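Long-range contact in minor capsid protein (Cafeteriavirus-dependent mavirus, PDB 6G42), which forms the pentameric penton of the virophage capsid, probably closing its fivefold vertices: residues Q20-V32 with H287-L299. Residues are numbered along the deposited sequence; the frame is centred on the assembly and turned at random.
Sequences QLAGPRGSYKRPV and HPLTLLPQTVIQL
Val32 and Leu291 join two connections at one end of the jelly-roll of this penton protein, a worked example of how connections that cross from one sheet of a beta sandwich to the other are tied together. Residues 20-32 run from the strand 8-15 sheet to strand 33-37 of the other, while 287-299 cross back from strand 286-288 to strand 296-305.

The backbones meet in a single beta bridge between Pro31 and Thr290. Two hydrogen bonds flank it: Val32 N gives to Leu289 O at 2.8 Å, and Leu291 N gives to Arg30 O at 3.1 Å, both close to straight. Further along, a water donates to Ala22 O and Leu291 O and accepts from Arg30 N, thus linking three backbone positions.

Apolar contacts fill the inner side. Val32 holds CG1 anti to its backbone N (chi1 170°) and CG2 beside that N, which turns both methyls to Ile297 CD1, met tip to tip; CG2 also reaches Leu291 CD2 at 3.8 Å and the branch point of Leu289. At the helix end, Ala22 CB packs on Leu291 CB and Pro293 CD. Carbonyl oxygens take up other carbons: Pro293 CG lies 3.4 Å from Gly23 O, and Gly26 CA comes 3.5 Å from Leu291 O.

On the side of a neighbouring subunit, Arg25 NH1 donates a hydrogen bond to its Asp175 O. Arg30 instead turns back on its own segment, side-on to Leu21 O: NH2, 3.3 Å away, lies on a lone pair in the carbonyl plane, whereas NE makes the straighter bond, 2.9 Å long, from 42° above that plane.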
# COMPACT_ATOMS: atom_id res chain seq x y z
N GLN C 20 -0.54 34.11 -22.48
CA GLN C 20 -1.30 35.38 -22.48
C GLN C 20 -2.26 35.50 -21.30
O GLN C 20 -2.40 36.58 -20.73
CB GLN C 20 -2.07 35.54 -23.79
CG GLN C 20 -1.19 35.95 -24.96
CD GLN C 20 -1.93 35.97 -26.29
OE1 GLN C 20 -2.67 35.04 -26.62
NE2 GLN C 20 -1.74 37.04 -27.07
N LEU C 21 -2.91 34.39 -20.95
CA LEU C 21 -3.87 34.34 -19.85
C LEU C 21 -3.18 34.39 -18.47
O LEU C 21 -3.58 35.16 -17.59
CB LEU C 21 -4.72 33.06 -19.98
CG LEU C 21 -6.03 32.94 -19.19
CD1 LEU C 21 -7.11 33.82 -19.79
CD2 LEU C 21 -6.50 31.49 -19.12
N ALA C 22 -2.15 33.57 -18.29
CA ALA C 22 -1.47 33.38 -17.00
C ALA C 22 -0.23 34.25 -16.79
O ALA C 22 0.17 34.50 -15.65
CB ALA C 22 -1.10 31.92 -16.82
N GLY C 23 0.39 34.69 -17.89
CA GLY C 23 1.65 35.45 -17.83
C GLY C 23 2.84 34.52 -17.68
O GLY C 23 2.66 33.35 -17.33
N PRO C 24 4.06 35.03 -17.94
CA PRO C 24 5.26 34.19 -17.88
C PRO C 24 5.50 33.63 -16.48
O PRO C 24 5.45 34.39 -15.52
CB PRO C 24 6.39 35.15 -18.28
CG PRO C 24 5.86 36.51 -18.01
CD PRO C 24 4.38 36.44 -18.23
N ARG C 25 5.70 32.32 -16.37
CA ARG C 25 5.78 31.62 -15.07
C ARG C 25 4.58 31.87 -14.14
O ARG C 25 4.70 31.78 -12.91
CB ARG C 25 7.09 31.97 -14.34
CG ARG C 25 8.35 31.70 -15.14
CD ARG C 25 9.49 31.31 -14.23
NE ARG C 25 10.72 31.01 -14.97
CZ ARG C 25 11.54 31.91 -15.49
NH1 ARG C 25 11.30 33.22 -15.38
NH2 ARG C 25 12.63 31.51 -16.14
N GLY C 26 3.42 32.17 -14.71
CA GLY C 26 2.25 32.55 -13.94
C GLY C 26 2.38 33.88 -13.21
O GLY C 26 1.84 34.03 -12.12
N SER C 27 3.09 34.83 -13.82
CA SER C 27 3.30 36.19 -13.26
C SER C 27 2.02 36.91 -12.85
O SER C 27 1.98 37.59 -11.83
CB SER C 27 4.01 37.07 -14.29
OG SER C 27 5.33 36.64 -14.53
N TYR C 28 0.98 36.76 -13.67
CA TYR C 28 -0.27 37.49 -13.48
C TYR C 28 -1.07 36.97 -12.29
O TYR C 28 -1.88 37.70 -11.73
CB TYR C 28 -1.13 37.46 -14.76
CG TYR C 28 -0.45 37.99 -16.02
CD1 TYR C 28 0.74 38.75 -15.96
CD2 TYR C 28 -1.02 37.77 -17.28
CE1 TYR C 28 1.35 39.23 -17.11
CE2 TYR C 28 -0.41 38.26 -18.44
CZ TYR C 28 0.77 38.99 -18.35
OH TYR C 28 1.38 39.48 -19.48
N LYS C 29 -0.82 35.71 -11.92
CA LYS C 29 -1.47 35.06 -10.79
C LYS C 29 -2.99 35.05 -10.93
O LYS C 29 -3.72 35.42 -10.00
CB LYS C 29 -1.03 35.69 -9.46
CG LYS C 29 0.48 35.75 -9.30
CD LYS C 29 0.93 35.49 -7.87
CE LYS C 29 2.45 35.49 -7.74
NZ LYS C 29 3.05 34.14 -7.94
N ARG C 30 -3.46 34.63 -12.11
CA ARG C 30 -4.89 34.51 -12.39
C ARG C 30 -5.45 33.34 -11.59
O ARG C 30 -4.96 32.22 -11.72
CB ARG C 30 -5.15 34.29 -13.88
CG ARG C 30 -6.64 34.29 -14.24
CD ARG C 30 -6.90 34.23 -15.74
NE ARG C 30 -6.21 35.31 -16.45
CZ ARG C 30 -6.60 36.59 -16.52
NH1 ARG C 30 -7.72 37.00 -15.91
NH2 ARG C 30 -5.87 37.46 -17.20
N PRO C 31 -6.48 33.59 -10.75
CA PRO C 31 -7.06 32.48 -9.99
C PRO C 31 -7.68 31.39 -10.86
O PRO C 31 -8.21 31.67 -11.94
CB PRO C 31 -8.16 33.17 -9.16
CG PRO C 31 -7.72 34.58 -9.04
CD PRO C 31 -7.06 34.88 -10.35
N VAL C 32 -7.57 30.14 -10.40
CA VAL C 32 -8.23 29.01 -11.04
C VAL C 32 -9.72 29.15 -10.77
O VAL C 32 -10.16 29.01 -9.63
CB VAL C 32 -7.72 27.66 -10.50
CG1 VAL C 32 -8.58 26.51 -10.99
CG2 VAL C 32 -6.27 27.44 -10.91
N HIS C 287 -5.56 31.91 0.38
CA HIS C 287 -5.04 32.46 -0.89
C HIS C 287 -5.38 31.55 -2.07
O HIS C 287 -5.45 30.33 -1.91
CB HIS C 287 -3.53 32.72 -0.81
CG HIS C 287 -2.70 31.50 -0.53
ND1 HIS C 287 -1.89 30.93 -1.49
CD2 HIS C 287 -2.56 30.75 0.58
CE1 HIS C 287 -1.28 29.88 -0.97
NE2 HIS C 287 -1.67 29.75 0.28
N PRO C 288 -5.59 32.13 -3.28
CA PRO C 288 -6.11 31.33 -4.38
C PRO C 288 -5.05 30.47 -5.08
O PRO C 288 -3.86 30.82 -5.08
CB PRO C 288 -6.68 32.38 -5.35
CG PRO C 288 -5.95 33.64 -5.04
CD PRO C 288 -5.20 33.48 -3.74
N LEU C 289 -5.50 29.35 -5.64
CA LEU C 289 -4.68 28.55 -6.55
C LEU C 289 -4.57 29.28 -7.89
O LEU C 289 -5.59 29.66 -8.47
CB LEU C 289 -5.31 27.16 -6.75
CG LEU C 289 -4.57 26.19 -7.70
CD1 LEU C 289 -3.21 25.82 -7.15
CD2 LEU C 289 -5.42 24.95 -7.95
N THR C 290 -3.34 29.46 -8.38
CA THR C 290 -3.11 30.26 -9.59
C THR C 290 -2.63 29.42 -10.76
O THR C 290 -2.04 28.36 -10.58
CB THR C 290 -2.11 31.42 -9.32
OG1 THR C 290 -0.84 30.90 -8.96
CG2 THR C 290 -2.62 32.33 -8.20
N LEU C 291 -2.91 29.91 -11.97
CA LEU C 291 -2.54 29.23 -13.22
C LEU C 291 -1.08 29.46 -13.63
O LEU C 291 -0.51 30.53 -13.38
CB LEU C 291 -3.45 29.69 -14.37
CG LEU C 291 -4.94 29.37 -14.27
CD1 LEU C 291 -5.75 30.17 -15.27
CD2 LEU C 291 -5.17 27.88 -14.48
N LEU C 292 -0.49 28.43 -14.23
CA LEU C 292 0.71 28.56 -15.06
C LEU C 292 0.26 28.57 -16.52
O LEU C 292 -0.90 28.27 -16.81
CB LEU C 292 1.67 27.40 -14.81
CG LEU C 292 2.13 27.18 -13.36
CD1 LEU C 292 2.96 25.92 -13.24
CD2 LEU C 292 2.91 28.39 -12.86
N PRO C 293 1.16 28.92 -17.46
CA PRO C 293 0.81 28.77 -18.87
C PRO C 293 0.48 27.32 -19.30
O PRO C 293 -0.33 27.12 -20.21
CB PRO C 293 2.07 29.27 -19.59
CG PRO C 293 2.69 30.22 -18.64
CD PRO C 293 2.43 29.65 -17.28
N GLN C 294 1.08 26.35 -18.60
CA GLN C 294 0.98 24.92 -18.93
C GLN C 294 -0.10 24.17 -18.14
O GLN C 294 -0.27 22.97 -18.31
CB GLN C 294 2.35 24.26 -18.70
CG GLN C 294 3.53 24.98 -19.34
CD GLN C 294 4.12 26.10 -18.49
OE1 GLN C 294 3.51 26.55 -17.52
NE2 GLN C 294 5.32 26.56 -18.86
N THR C 295 -0.82 24.88 -17.28
CA THR C 295 -1.80 24.27 -16.37
C THR C 295 -3.01 23.74 -17.12
O THR C 295 -3.63 24.45 -17.91
CB THR C 295 -2.28 25.29 -15.31
OG1 THR C 295 -1.17 25.74 -14.52
CG2 THR C 295 -3.34 24.68 -14.38
N VAL C 296 -3.34 22.48 -16.86
CA VAL C 296 -4.63 21.91 -17.22
C VAL C 296 -5.32 21.50 -15.94
O VAL C 296 -4.70 20.95 -15.04
CB VAL C 296 -4.50 20.69 -18.16
CG1 VAL C 296 -5.88 20.13 -18.51
CG2 VAL C 296 -3.76 21.10 -19.43
N ILE C 297 -6.61 21.80 -15.87
CA ILE C 297 -7.41 21.51 -14.69
C ILE C 297 -8.68 20.77 -15.12
O ILE C 297 -9.37 21.22 -16.02
CB ILE C 297 -7.68 22.80 -13.88
CG1 ILE C 297 -6.39 23.16 -13.14
CG2 ILE C 297 -8.82 22.62 -12.89
CD1 ILE C 297 -6.36 24.52 -12.51
N GLN C 298 -8.93 19.62 -14.49
CA GLN C 298 -10.11 18.80 -14.77
C GLN C 298 -10.93 18.68 -13.50
O GLN C 298 -10.42 18.83 -12.39
CB GLN C 298 -9.71 17.42 -15.27
CG GLN C 298 -9.17 17.40 -16.69
CD GLN C 298 -8.40 16.13 -17.02
OE1 GLN C 298 -8.36 15.18 -16.24
NE2 GLN C 298 -7.77 16.11 -18.19
N LEU C 299 -12.22 18.39 -13.68
CA LEU C 299 -13.20 18.52 -12.61
C LEU C 299 -14.47 17.75 -12.96
O LEU C 299 -14.98 17.88 -14.07
CB LEU C 299 -13.51 20.01 -12.42
CG LEU C 299 -14.36 20.47 -11.24
CD1 LEU C 299 -13.85 21.81 -10.73
CD2 LEU C 299 -15.83 20.59 -11.62
O HOH W 1 -1.41 33.52 -13.60